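Side-chain contacts in DNA protection during starvation protein (Halobacterium salinarum, PDB 1TJO), which probably protects DNA from oxidative damage by oxidising ferrous iron with hydrogen peroxide and storing it as ferric mineral inside a hollow twelve-subunit shell: residues D18-D23 against A82-A87; E28-A33 against E141-H146; V41-H46 against A103-E108; L65-A70 against T117-D122; E131-H136 against E154-L159. All coordinates share one frame; numbering follows the deposited sequence.

Contact 1. Residues D18-D23 against A82-A87. With FE (Fe (III) ion), chain F; MG (magnesium ion), chain Q.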
# COMPACT_ATOMS: atom_id res chain seq x y z
N ASP A 18 6.40 19.82 34.60
CA ASP A 18 5.50 19.21 35.58
C ASP A 18 4.68 18.05 34.99
O ASP A 18 4.39 17.09 35.69
CB ASP A 18 4.59 20.24 36.24
CG ASP A 18 5.37 21.22 37.10
OD1 ASP A 18 6.25 20.80 37.90
OD2 ASP A 18 5.16 22.45 37.05
N ALA A 19 4.31 18.13 33.72
CA ALA A 19 3.66 16.98 33.05
C ALA A 19 4.52 15.74 33.15
O ALA A 19 4.00 14.64 33.38
CB ALA A 19 3.36 17.25 31.59
N LEU A 20 5.81 15.91 32.89
CA LEU A 20 6.75 14.78 32.91
C LEU A 20 7.36 14.55 34.28
O LEU A 20 8.17 13.65 34.41
CB LEU A 20 7.86 14.97 31.87
CG LEU A 20 7.40 15.14 30.43
CD1 LEU A 20 8.58 15.16 29.49
CD2 LEU A 20 6.44 14.01 30.03
N ARG A 21 6.96 15.31 35.30
CA ARG A 21 7.47 15.12 36.64
C ARG A 21 9.01 15.09 36.66
O ARG A 21 9.62 14.22 37.27
CB ARG A 21 6.90 13.84 37.23
CG ARG A 21 5.40 13.79 37.32
CD ARG A 21 4.80 14.57 38.47
NE ARG A 21 3.33 14.70 38.38
CZ ARG A 21 2.47 13.81 38.84
NH1 ARG A 21 2.88 12.72 39.46
NH2 ARG A 21 1.18 14.03 38.67
N MET A 22 9.60 16.06 36.00
CA MET A 22 11.04 16.22 35.93
C MET A 22 11.35 17.61 36.40
O MET A 22 11.07 18.60 35.73
CB MET A 22 11.56 16.03 34.49
CG MET A 22 13.04 15.64 34.48
SD MET A 22 13.26 13.91 34.80
CE MET A 22 12.84 13.28 33.24
N ASP A 23 11.92 17.68 37.59
CA ASP A 23 12.39 18.94 38.12
C ASP A 23 13.50 19.57 37.29
O ASP A 23 14.24 18.88 36.62
CB ASP A 23 12.91 18.72 39.53
CG ASP A 23 13.91 17.59 39.59
OD1 ASP A 23 13.49 16.39 39.53
OD2 ASP A 23 15.13 17.81 39.66
N ALA A 82 16.17 17.61 19.81
CA ALA A 82 15.62 18.95 19.99
C ALA A 82 14.26 18.90 20.65
O ALA A 82 13.96 19.73 21.53
CB ALA A 82 15.50 19.65 18.65
N GLU A 83 13.39 17.96 20.23
CA GLU A 83 12.08 17.87 20.87
C GLU A 83 12.19 17.46 22.35
O GLU A 83 11.40 17.93 23.16
CB GLU A 83 11.17 16.96 20.08
CG GLU A 83 10.93 17.62 18.71
CD GLU A 83 9.92 16.93 17.82
OE1 GLU A 83 9.65 17.41 16.68
OE2 GLU A 83 9.38 15.92 18.28
N ARG A 84 13.17 16.63 22.67
CA ARG A 84 13.40 16.24 24.08
C ARG A 84 13.92 17.41 24.91
O ARG A 84 13.48 17.61 26.04
CB ARG A 84 14.30 15.01 24.17
CG ARG A 84 14.31 14.35 25.52
CD ARG A 84 12.93 13.81 25.92
NE ARG A 84 13.00 13.20 27.23
CZ ARG A 84 11.93 12.83 27.94
NH1 ARG A 84 10.71 12.95 27.41
NH2 ARG A 84 12.11 12.32 29.17
N VAL A 85 14.85 18.20 24.37
CA VAL A 85 15.27 19.43 25.04
C VAL A 85 14.08 20.29 25.38
O VAL A 85 13.93 20.72 26.51
CB VAL A 85 16.21 20.25 24.19
CG1 VAL A 85 16.48 21.66 24.75
CG2 VAL A 85 17.55 19.49 24.09
N GLN A 86 13.22 20.50 24.39
CA GLN A 86 12.03 21.31 24.60
C GLN A 86 11.05 20.69 25.62
O GLN A 86 10.58 21.41 26.49
CB GLN A 86 11.36 21.58 23.26
CG GLN A 86 10.68 22.88 23.19
CD GLN A 86 9.36 22.76 23.83
OE1 GLN A 86 8.84 23.70 24.44
NE2 GLN A 86 8.83 21.58 23.75
N ALA A 87 10.87 19.38 25.59
CA ALA A 87 9.99 18.69 26.51
C ALA A 87 10.46 18.82 27.94
O ALA A 87 9.62 18.88 28.85
CB ALA A 87 9.80 17.25 26.17
FE FE F . 9.70 16.98 14.83
MG MG Q . 7.26 23.71 26.27
O HOH W 1 7.75 21.79 27.00
O HOH W 2 9.89 16.58 12.63
O HOH W 3 8.14 15.83 14.82
O HOH W 4 8.54 25.01 27.38
O HOH W 5 5.87 23.84 27.83

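Contact 2. Residues E28-A33 against E141-H146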
# COMPACT_ATOMS: atom_id res chain seq x y z
N GLU A 28 18.04 20.11 33.68
CA GLU A 28 19.17 20.92 33.20
C GLU A 28 20.39 20.08 32.82
O GLU A 28 21.06 20.35 31.81
CB GLU A 28 19.54 21.98 34.24
CG GLU A 28 20.49 23.02 33.71
CD GLU A 28 20.86 24.03 34.77
OE1 GLU A 28 20.17 24.08 35.82
OE2 GLU A 28 21.85 24.76 34.54
N GLN A 29 20.68 19.03 33.59
CA GLN A 29 21.81 18.14 33.28
C GLN A 29 21.60 17.39 31.98
O GLN A 29 22.49 17.31 31.15
CB GLN A 29 22.03 17.13 34.40
CG GLN A 29 22.56 17.78 35.64
CD GLN A 29 22.65 16.81 36.82
OE1 GLN A 29 23.54 15.97 36.86
NE2 GLN A 29 21.71 16.92 37.75
N CYS A 30 20.38 16.89 31.80
CA CYS A 30 20.01 16.21 30.57
C CYS A 30 20.03 17.18 29.39
O CYS A 30 20.52 16.84 28.36
CB CYS A 30 18.64 15.57 30.71
SG CYS A 30 18.70 13.97 31.60
N VAL A 31 19.48 18.39 29.54
CA VAL A 31 19.41 19.33 28.44
C VAL A 31 20.79 19.76 27.99
O VAL A 31 21.04 19.89 26.82
CB VAL A 31 18.54 20.54 28.80
CG1 VAL A 31 18.79 21.73 27.86
CG2 VAL A 31 17.11 20.15 28.82
N ASP A 32 21.70 19.98 28.93
CA ASP A 32 23.08 20.33 28.58
C ASP A 32 23.68 19.30 27.65
O ASP A 32 24.33 19.64 26.62
CB ASP A 32 23.95 20.46 29.84
CG ASP A 32 23.59 21.68 30.70
OD1 ASP A 32 22.75 22.53 30.28
OD2 ASP A 32 24.14 21.87 31.81
N ALA A 33 23.39 18.04 27.94
CA ALA A 33 23.92 16.93 27.16
C ALA A 33 23.24 16.85 25.80
O ALA A 33 23.91 16.77 24.78
CB ALA A 33 23.76 15.66 27.89
N GLU A 141 20.29 7.64 32.51
CA GLU A 141 19.78 6.53 33.32
C GLU A 141 20.10 6.78 34.81
O GLU A 141 19.25 6.54 35.69
CB GLU A 141 20.23 5.18 32.78
CG GLU A 141 19.36 4.74 31.60
CD GLU A 141 18.73 3.33 31.68
OE1 GLU A 141 19.46 2.44 32.17
OE2 GLU A 141 17.52 3.10 31.18
N ASN A 142 21.24 7.39 35.07
CA ASN A 142 21.65 7.70 36.45
C ASN A 142 20.76 8.74 37.10
O ASN A 142 20.55 8.68 38.32
CB ASN A 142 23.11 8.19 36.48
CG ASN A 142 24.10 7.06 36.29
OD1 ASN A 142 25.28 7.31 35.96
ND2 ASN A 142 23.65 5.82 36.48
N LEU A 143 20.23 9.67 36.31
CA LEU A 143 19.24 10.63 36.79
C LEU A 143 17.80 10.07 36.82
O LEU A 143 16.91 10.77 37.25
CB LEU A 143 19.25 11.90 35.93
CG LEU A 143 20.56 12.70 35.89
CD1 LEU A 143 20.53 13.73 34.82
CD2 LEU A 143 20.85 13.34 37.24
N GLY A 144 17.56 8.84 36.35
CA GLY A 144 16.23 8.25 36.38
C GLY A 144 15.35 8.67 35.22
O GLY A 144 14.12 8.44 35.21
N ASP A 145 15.98 9.26 34.21
CA ASP A 145 15.27 9.72 33.01
C ASP A 145 15.40 8.62 31.97
O ASP A 145 16.16 8.72 30.98
CB ASP A 145 15.80 11.05 32.51
CG ASP A 145 14.97 11.61 31.36
OD1 ASP A 145 15.29 12.72 30.91
OD2 ASP A 145 13.99 10.95 30.88
N HIS A 146 14.60 7.59 32.19
CA HIS A 146 14.66 6.37 31.39
C HIS A 146 14.15 6.57 29.99
O HIS A 146 14.62 5.91 29.07
CB HIS A 146 13.85 5.27 32.08
CG HIS A 146 14.39 4.92 33.42
ND1 HIS A 146 15.58 4.25 33.58
CD2 HIS A 146 13.95 5.23 34.66
CE1 HIS A 146 15.83 4.13 34.87
NE2 HIS A 146 14.87 4.72 35.55

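Contact 3. Residues V41-H46 against A103-E108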
# COMPACT_ATOMS: atom_id res chain seq x y z
N VAL A 41 25.03 16.72 15.81
CA VAL A 41 24.26 15.92 14.87
C VAL A 41 23.83 16.78 13.69
O VAL A 41 23.81 16.30 12.57
CB VAL A 41 23.08 15.21 15.56
CG1 VAL A 41 22.17 14.58 14.53
CG2 VAL A 41 23.56 14.15 16.50
N TYR A 42 23.51 18.06 13.91
CA TYR A 42 23.16 18.92 12.79
C TYR A 42 24.36 19.30 11.89
O TYR A 42 24.20 19.43 10.69
CB TYR A 42 22.35 20.16 13.21
CG TYR A 42 20.87 20.02 12.79
CD1 TYR A 42 19.87 20.30 13.69
CD2 TYR A 42 20.52 19.70 11.49
CE1 TYR A 42 18.56 20.20 13.35
CE2 TYR A 42 19.19 19.60 11.14
CZ TYR A 42 18.21 19.86 12.07
OH TYR A 42 16.86 19.74 11.74
N VAL A 43 25.54 19.43 12.48
CA VAL A 43 26.76 19.59 11.69
C VAL A 43 27.00 18.32 10.84
O VAL A 43 27.31 18.42 9.68
CB VAL A 43 28.01 19.99 12.51
CG1 VAL A 43 27.84 21.41 13.07
CG2 VAL A 43 28.25 19.08 13.59
N LEU A 44 26.79 17.15 11.44
CA LEU A 44 26.91 15.88 10.73
C LEU A 44 25.93 15.85 9.57
O LEU A 44 26.29 15.54 8.44
CB LEU A 44 26.66 14.70 11.69
CG LEU A 44 26.59 13.34 10.98
CD1 LEU A 44 27.94 13.01 10.34
CD2 LEU A 44 26.08 12.29 11.96
N TYR A 45 24.68 16.17 9.87
CA TYR A 45 23.64 16.20 8.84
C TYR A 45 24.09 17.06 7.65
O TYR A 45 23.99 16.65 6.45
CB TYR A 45 22.35 16.81 9.42
CG TYR A 45 21.33 17.25 8.37
CD1 TYR A 45 20.50 16.35 7.77
CD2 TYR A 45 21.20 18.59 8.06
CE1 TYR A 45 19.57 16.77 6.83
CE2 TYR A 45 20.33 19.03 7.11
CZ TYR A 45 19.48 18.12 6.53
OH TYR A 45 18.58 18.58 5.59
N HIS A 46 24.57 18.27 7.95
CA HIS A 46 24.93 19.18 6.86
C HIS A 46 26.14 18.70 6.05
O HIS A 46 26.21 18.90 4.84
CB HIS A 46 25.15 20.60 7.38
CG HIS A 46 23.88 21.36 7.48
ND1 HIS A 46 23.19 21.76 6.36
CD2 HIS A 46 23.12 21.74 8.55
CE1 HIS A 46 22.08 22.39 6.74
NE2 HIS A 46 22.01 22.38 8.05
N ALA A 103 28.80 23.10 18.28
CA ALA A 103 29.30 21.77 17.93
C ALA A 103 30.78 21.68 18.30
O ALA A 103 31.53 22.64 18.11
CB ALA A 103 29.10 21.48 16.45
N SER A 104 31.16 20.53 18.84
CA SER A 104 32.55 20.21 19.17
C SER A 104 33.28 19.49 18.04
O SER A 104 34.52 19.46 18.01
CB SER A 104 32.61 19.32 20.42
OG SER A 104 31.94 18.08 20.23
N VAL A 105 32.53 18.94 17.10
CA VAL A 105 33.14 18.17 16.03
C VAL A 105 33.77 19.07 14.99
O VAL A 105 33.47 20.23 14.91
CB VAL A 105 32.15 17.20 15.39
CG1 VAL A 105 31.64 16.23 16.41
CG2 VAL A 105 30.99 17.96 14.76
N ASP A 106 34.63 18.49 14.17
CA ASP A 106 35.37 19.21 13.15
C ASP A 106 34.58 19.23 11.86
O ASP A 106 34.13 18.19 11.41
CB ASP A 106 36.70 18.51 12.88
CG ASP A 106 37.53 18.37 14.11
OD1 ASP A 106 37.79 19.40 14.77
OD2 ASP A 106 37.92 17.27 14.52
N VAL A 107 34.43 20.40 11.26
CA VAL A 107 33.68 20.61 10.04
C VAL A 107 34.64 20.84 8.88
O VAL A 107 35.64 21.56 9.04
CB VAL A 107 32.72 21.82 10.19
CG1 VAL A 107 32.01 21.80 11.53
CG2 VAL A 107 33.44 23.11 10.08
N GLU A 108 34.39 20.25 7.73
CA GLU A 108 35.16 20.55 6.53
C GLU A 108 35.00 21.99 6.15
O GLU A 108 33.93 22.55 6.30
CB GLU A 108 34.67 19.77 5.30
CG GLU A 108 35.17 18.38 5.25
CD GLU A 108 34.74 17.59 4.04
OE1 GLU A 108 35.14 16.41 4.00
OE2 GLU A 108 34.07 18.12 3.11

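Contact 4. Residues L65-A70 against T117-D122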
# COMPACT_ATOMS: atom_id res chain seq x y z
N LEU A 65 23.09 7.53 -2.57
CA LEU A 65 21.91 6.99 -1.91
C LEU A 65 22.24 6.80 -0.45
O LEU A 65 21.42 7.19 0.42
CB LEU A 65 21.49 5.71 -2.61
CG LEU A 65 20.92 6.01 -4.00
CD1 LEU A 65 20.78 4.69 -4.82
CD2 LEU A 65 19.60 6.80 -3.91
N PHE A 66 23.38 6.18 -0.15
CA PHE A 66 23.72 5.89 1.25
C PHE A 66 23.78 7.20 2.04
O PHE A 66 23.28 7.28 3.19
CB PHE A 66 25.05 5.10 1.38
CG PHE A 66 25.64 5.12 2.78
CD1 PHE A 66 25.05 4.40 3.80
CD2 PHE A 66 26.68 5.95 3.09
CE1 PHE A 66 25.56 4.48 5.12
CE2 PHE A 66 27.16 6.03 4.38
CZ PHE A 66 26.58 5.31 5.38
N LEU A 67 24.47 8.19 1.49
CA LEU A 67 24.72 9.44 2.21
C LEU A 67 23.41 10.19 2.40
O LEU A 67 23.21 10.83 3.43
CB LEU A 67 25.78 10.31 1.54
CG LEU A 67 27.19 9.72 1.54
CD1 LEU A 67 28.09 10.35 0.47
CD2 LEU A 67 27.80 9.88 2.94
N GLY A 68 22.52 10.10 1.41
CA GLY A 68 21.21 10.73 1.56
C GLY A 68 20.42 10.09 2.72
O GLY A 68 19.82 10.80 3.53
N GLU A 69 20.40 8.76 2.79
CA GLU A 69 19.75 8.01 3.86
C GLU A 69 20.42 8.33 5.22
O GLU A 69 19.73 8.51 6.23
CB GLU A 69 19.85 6.51 3.61
CG GLU A 69 19.06 6.01 2.41
CD GLU A 69 19.39 4.54 2.12
OE1 GLU A 69 18.98 3.66 2.94
OE2 GLU A 69 20.10 4.26 1.10
N ALA A 70 21.74 8.42 5.24
CA ALA A 70 22.47 8.74 6.47
C ALA A 70 22.10 10.14 6.95
O ALA A 70 21.94 10.37 8.14
CB ALA A 70 23.95 8.64 6.30
N THR A 117 38.56 11.10 1.42
CA THR A 117 38.79 12.13 2.41
C THR A 117 37.50 12.51 3.08
O THR A 117 37.43 12.65 4.32
CB THR A 117 39.44 13.32 1.73
OG1 THR A 117 40.76 12.95 1.33
CG2 THR A 117 39.60 14.51 2.68
N SER A 118 36.47 12.71 2.25
CA SER A 118 35.17 13.10 2.71
C SER A 118 34.61 12.09 3.70
O SER A 118 34.21 12.46 4.79
CB SER A 118 34.20 13.32 1.52
OG SER A 118 34.72 14.32 0.64
N LEU A 119 34.59 10.81 3.34
CA LEU A 119 34.10 9.82 4.25
C LEU A 119 34.92 9.70 5.52
O LEU A 119 34.34 9.50 6.57
CB LEU A 119 34.00 8.46 3.57
CG LEU A 119 32.71 8.00 2.90
CD1 LEU A 119 31.64 9.02 2.56
CD2 LEU A 119 32.97 6.95 1.85
N ALA A 120 36.25 9.85 5.44
CA ALA A 120 37.06 9.77 6.65
C ALA A 120 36.72 10.93 7.60
O ALA A 120 36.67 10.76 8.82
CB ALA A 120 38.49 9.80 6.29
N ASN A 121 36.46 12.11 7.04
CA ASN A 121 36.04 13.24 7.86
C ASN A 121 34.68 12.97 8.54
O ASN A 121 34.46 13.33 9.74
CB ASN A 121 35.96 14.52 7.01
CG ASN A 121 37.30 15.06 6.62
OD1 ASN A 121 38.29 14.80 7.29
ND2 ASN A 121 37.35 15.88 5.58
N ASP A 122 33.78 12.31 7.82
CA ASP A 122 32.48 11.97 8.38
C ASP A 122 32.61 10.95 9.48
O ASP A 122 31.93 11.04 10.49
CB ASP A 122 31.51 11.42 7.30
CG ASP A 122 31.17 12.45 6.28
OD1 ASP A 122 31.32 13.68 6.60
OD2 ASP A 122 30.75 12.13 5.12

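Contact 5. Residues E131-H136 against E154-L159. With FE (Fe (III) ion), chain G.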
# COMPACT_ATOMS: atom_id res chain seq x y z
N GLU A 131 30.66 8.35 21.00
CA GLU A 131 31.24 8.33 22.34
C GLU A 131 30.45 9.21 23.29
O GLU A 131 30.15 8.81 24.43
CB GLU A 131 32.70 8.77 22.32
CG GLU A 131 33.59 7.81 21.57
CD GLU A 131 35.06 8.12 21.77
OE1 GLU A 131 35.62 8.92 21.00
OE2 GLU A 131 35.64 7.58 22.72
N ALA A 132 30.06 10.40 22.84
CA ALA A 132 29.24 11.27 23.68
C ALA A 132 27.86 10.70 23.98
O ALA A 132 27.41 10.78 25.12
CB ALA A 132 29.13 12.65 23.08
N THR A 133 27.24 10.07 22.99
CA THR A 133 25.92 9.52 23.19
C THR A 133 25.95 8.42 24.23
O THR A 133 25.05 8.29 25.04
CB THR A 133 25.34 9.01 21.87
OG1 THR A 133 25.25 10.14 20.97
CG2 THR A 133 23.90 8.45 22.11
N ARG A 134 26.99 7.61 24.20
CA ARG A 134 27.15 6.58 25.21
C ARG A 134 27.22 7.18 26.60
O ARG A 134 26.57 6.67 27.51
CB ARG A 134 28.40 5.76 24.94
CG ARG A 134 28.26 4.74 23.83
CD ARG A 134 29.54 3.99 23.57
NE ARG A 134 29.49 3.24 22.34
CZ ARG A 134 30.48 3.06 21.49
NH1 ARG A 134 31.69 3.50 21.75
NH2 ARG A 134 30.26 2.35 20.39
N GLU A 135 28.02 8.23 26.75
CA GLU A 135 28.12 8.96 28.02
C GLU A 135 26.78 9.53 28.45
O GLU A 135 26.39 9.45 29.62
CB GLU A 135 29.14 10.08 27.88
CG GLU A 135 30.57 9.56 27.72
CD GLU A 135 31.62 10.67 27.56
OE1 GLU A 135 32.77 10.34 27.18
OE2 GLU A 135 31.33 11.87 27.80
N HIS A 136 26.05 10.10 27.51
CA HIS A 136 24.81 10.76 27.83
C HIS A 136 23.72 9.75 28.17
O HIS A 136 22.84 10.06 28.93
CB HIS A 136 24.37 11.68 26.69
CG HIS A 136 25.34 12.80 26.44
ND1 HIS A 136 25.43 13.46 25.23
CD2 HIS A 136 26.28 13.34 27.24
CE1 HIS A 136 26.38 14.38 25.31
NE2 HIS A 136 26.90 14.33 26.52
N GLU A 154 18.11 4.31 21.02
CA GLU A 154 17.43 4.09 19.73
C GLU A 154 18.15 4.86 18.62
O GLU A 154 18.32 4.34 17.53
CB GLU A 154 15.97 4.51 19.85
CG GLU A 154 15.12 3.57 20.76
CD GLU A 154 14.30 2.52 20.02
OE1 GLU A 154 14.04 2.74 18.81
OE2 GLU A 154 13.91 1.46 20.63
N GLY A 155 18.60 6.08 18.93
CA GLY A 155 19.41 6.91 18.04
C GLY A 155 20.80 6.35 17.83
O GLY A 155 21.31 6.27 16.70
N LEU A 156 21.41 5.93 18.92
CA LEU A 156 22.77 5.43 18.88
C LEU A 156 22.89 4.25 17.95
O LEU A 156 23.88 4.14 17.19
CB LEU A 156 23.23 5.03 20.29
CG LEU A 156 24.62 4.46 20.44
CD1 LEU A 156 25.61 5.48 20.09
CD2 LEU A 156 24.86 4.00 21.87
N ILE A 157 21.94 3.32 18.00
CA ILE A 157 22.07 2.16 17.13
C ILE A 157 22.04 2.56 15.63
O ILE A 157 22.77 1.99 14.84
CB ILE A 157 21.05 1.03 17.50
CG1 ILE A 157 21.42 -0.25 16.75
CG2 ILE A 157 19.67 1.45 17.28
CD1 ILE A 157 20.66 -0.50 15.52
N GLU A 158 21.20 3.51 15.25
CA GLU A 158 21.14 4.01 13.87
C GLU A 158 22.42 4.73 13.46
O GLU A 158 22.94 4.51 12.36
CB GLU A 158 19.99 4.98 13.72
CG GLU A 158 18.61 4.42 14.02
CD GLU A 158 18.24 3.18 13.25
OE1 GLU A 158 18.66 3.04 12.07
OE2 GLU A 158 17.49 2.32 13.83
N LEU A 159 22.98 5.53 14.36
CA LEU A 159 24.23 6.26 14.07
C LEU A 159 25.39 5.27 13.98
O LEU A 159 26.25 5.41 13.08
CB LEU A 159 24.46 7.34 15.12
CG LEU A 159 23.57 8.57 15.05
CD1 LEU A 159 22.18 8.33 14.61
CD2 LEU A 159 23.62 9.30 16.41
FE FE G . 12.55 0.00 20.03
O HOH W 6 13.29 -0.07 18.10
O HOH W 7 11.12 -1.44 19.46
O HOH W 8 11.15 1.42 19.40

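Contact 1. Residues D18-D23 against A82-A87
Leu-20 packs on Arg-84 and Ala-87 in the last turn of helix 60-87, one of the four long helices of the ferritin-like bundle. Residues 18-23 form the loop just ahead of helix 24-54, whose N-cap is Asp-23. A single methyl of Leu-20 does the touching: CD1 sits 3.7 Å from Arg-84 NH1 and 3.9 Å from the carbonyl O of Ala-87. The same CD1 meets Ala-87 CB at 4.1 Å, the apolar pair of the contact. Arg-84 gets there by setting CG opposite its own backbone N (chi1 -166°) and bending at chi2, after which the chain runs straight to the guanidinium and crosses the leucine at a slant. Met-22 adds a second apolar neighbour, with CE 4.2 Å from Arg-84 NH2. The buried guanidinium finds its polar partners beyond these residues: NH2 forms salt bridges with Asp-145 and with Glu-160 of a neighbouring subunit, while NE bonds to Thr-148 OG1. The same stretch of helix carries metal ligands. Glu-83 OE1 binds iron(III) at 1.9 Å, in a site shared with Asp-79, His-52 of another subunit and two waters. Gln-86, a residue of the iron translocation path, holds a magnesium ion through OE1 at 2.4 Å, and water 1 on that magnesium donates a hydrogen bond of 2.9 Å to the Gln-86 carbonyl O.

Contact 2. Residues E28-A33 against E141-H146
Leu-143 and Cys-30 both turn CG or SG to the side opposite their own carbonyl carbon (chi1 -61° and -80°), which sends the two side chains toward each other between the start of helix 24-54 and the end of helix 115-142. Leu-143 CD1 lies 3.7 Å from Cys-30 SG and, at 3.7 Å as well, from Gln-29 CB, so one methyl fits against two neighbouring residues of the helix. The other methyl, CD2, rests on the amide end of Gln-29, 3.7 Å from NE2 and 3.8 Å from OE1, with the extended glutamine chain passing aslant over the leucine. Asp-145 approaches from the other flank: its OD1 comes 3.7 Å from Cys-30 SG. That carboxylate is occupied elsewhere, as OD1 also accepts a hydrogen bond from Thr-148 OG1. Replacing Leu-143 with an alanine would probably open a gap beside Cys-30 SG and leave the Gln-29 amide free to swing. Behind the contact, His-146 ND1 points in its ring plane at Glu-141 OE2, a weak bond of 3.3 Å. Gly-144 takes positive phi (83°) as helix 115-142 closes in a Schellman motif, and Asp-145 follows as the N-cap of helix 146-169: a tight helix-to-helix turn at one end of the ferritin-like four-helix bundle, packed against its first helix.

Contact 3. Residues V41-H46 against A103-E108
The long crossover connection between the second and third bundle helices of a ferritin-like subunit lays Ala-103, Val-105 and Val-107 over Val-43 of helix 24-54. In Dps proteins this connection carries a short helix, here 96-102, and residues 103-108 follow it without regular structure, extended from Val-105 on. Ala-103 and Val-105 point their side chains at the helix, while Ser-104 and Asp-106 point outward. Ala-103 CB rests on both methyls of Val-43, 3.6 Å from CG1 and 3.8 Å from CG2. The valine presents this fork because CG1 stands opposite its carbonyl carbon (chi1 -67°), with CG2 between the backbone N and the carbonyl carbon. Val-107 touches more loosely, its CG1 4.5 Å from Val-43 CG1. Val-105 crosses Val-43 obliquely, CG2 against CG2; the modelled closeness of those two methyls is doubtful. The contact is apolar throughout, yet the chain is pinned at both ends: Asn-40 OD1 accepts from the backbone N of Ser-104 and of Val-105, and Gln-47 OE1 accepts from the N of Glu-108. The Glu-108 carboxylate reaches Lys-50 and His-51, further along the same helix. On other sides of helix 24-54, Val-41 packs on Ala-78 and Leu-81 of helix 60-87, and Leu-44 packs on Ile-125 and Ile-129 of helix 115-142.

Contact 4. Residues L65-A70 against T117-D122
Leu-67 meets Leu-119 through one methyl from each side: Leu-67 CD2 lies 4.0 Å from Leu-119 CD1, and the two chains cross at a slant. Leu-67 aims its branch inward with CG opposite the carbonyl carbon (chi1 -67°). Leu-119 is less relaxed, with chi1 -92° and chi2 17° both well away from staggered values, and its end swings nearer to Leu-67 than its CB bond alone would suggest. Its packing continues on Ile-166 of helix 146-169 and on Leu-175 of a neighbouring subunit.

The second kind of contact sets carbon against a carboxylate. The same Leu-67 CD2 stands 4.3 Å from Asp-122 OD2, a buried oxygen that His-51 ND1 grips by a hydrogen bond, while OD1 is held by Gln-47 NE2. Leu-67 also packs on His-51 and on the iron ligand His-52, which makes it a second-shell neighbour of the metal site.

The CA atoms of Leu-67 and Leu-119 stay 9.6 Å apart, a separation that the two leucines span with their branched ends. Helices 60-87 and 115-142 run in the same direction, flanked by the other two helices, as the diagonal pair of a ferritin-like four-helix bundle.

Contact 5. Residues E131-H136 against E154-L159
Leu-156 enters the space beside Thr-133 and Arg-134 with its CB, which meets Thr-133 CG2 at 3.9 Å. From there CG continues opposite the backbone N (chi1 180°), and the two side chains slide past each other in opposite directions. CD1 then lies along the threonine, 4.0 Å from Thr-133 CB and 4.0 Å from Thr-133 CG2. The other tip, CD2, turns to Arg-134 and touches its CG at 4.0 Å, the leucine standing at about a right angle to the extended arginine chain. Helices 115-142 and 146-169 meet here as the antiparallel last pair of the ferritin-like bundle, their CA atoms closing to 6.7 Å between Thr-133 and Leu-156. The polar ends look elsewhere: Thr-133 OG1 bonds back to Ile-129 O, and Arg-134 NH2 forms a salt bridge with Glu-160 and a hydrogen bond to Leu-20 O of a neighbouring subunit. On another side of helix 146-169, Glu-154, involved in iron nucleation, bends at chi2 and binds iron(III) through OE2 at 2.1 Å. Glu-154 of two neighbouring subunits and three waters complete the six ligands, and water 6 also donates to Glu-154 OE1 at 3.0 Å.

In the fold
Contacts 1 and 2 share one end of the bundle, centres 11 Å apart, joined by the salt bridge Arg-84 NH2 to Asp-145 OD2 (2.9 Å) and by Val-85 CG1 packing on Val-31 CG1 at 3.9 Å. Contact 4 lies on the other side of the chain's centre, about 33 Å from contact 1 between centres, although both use helix 60-87. A probable hydrogen bond of 2.8 Å from Asn-121 ND2 to Glu-108 OE1 links contacts 3 and 4. Contacts 2, 4 and 5 all draw on helix 115-142, and Ala-33 O touches His-136 CE1 between contacts 2 and 5. Contacts 1 and 5 hold separate iron ions; the Leu-67 side chain in contact 4 stays about 9 Å from a bound iron.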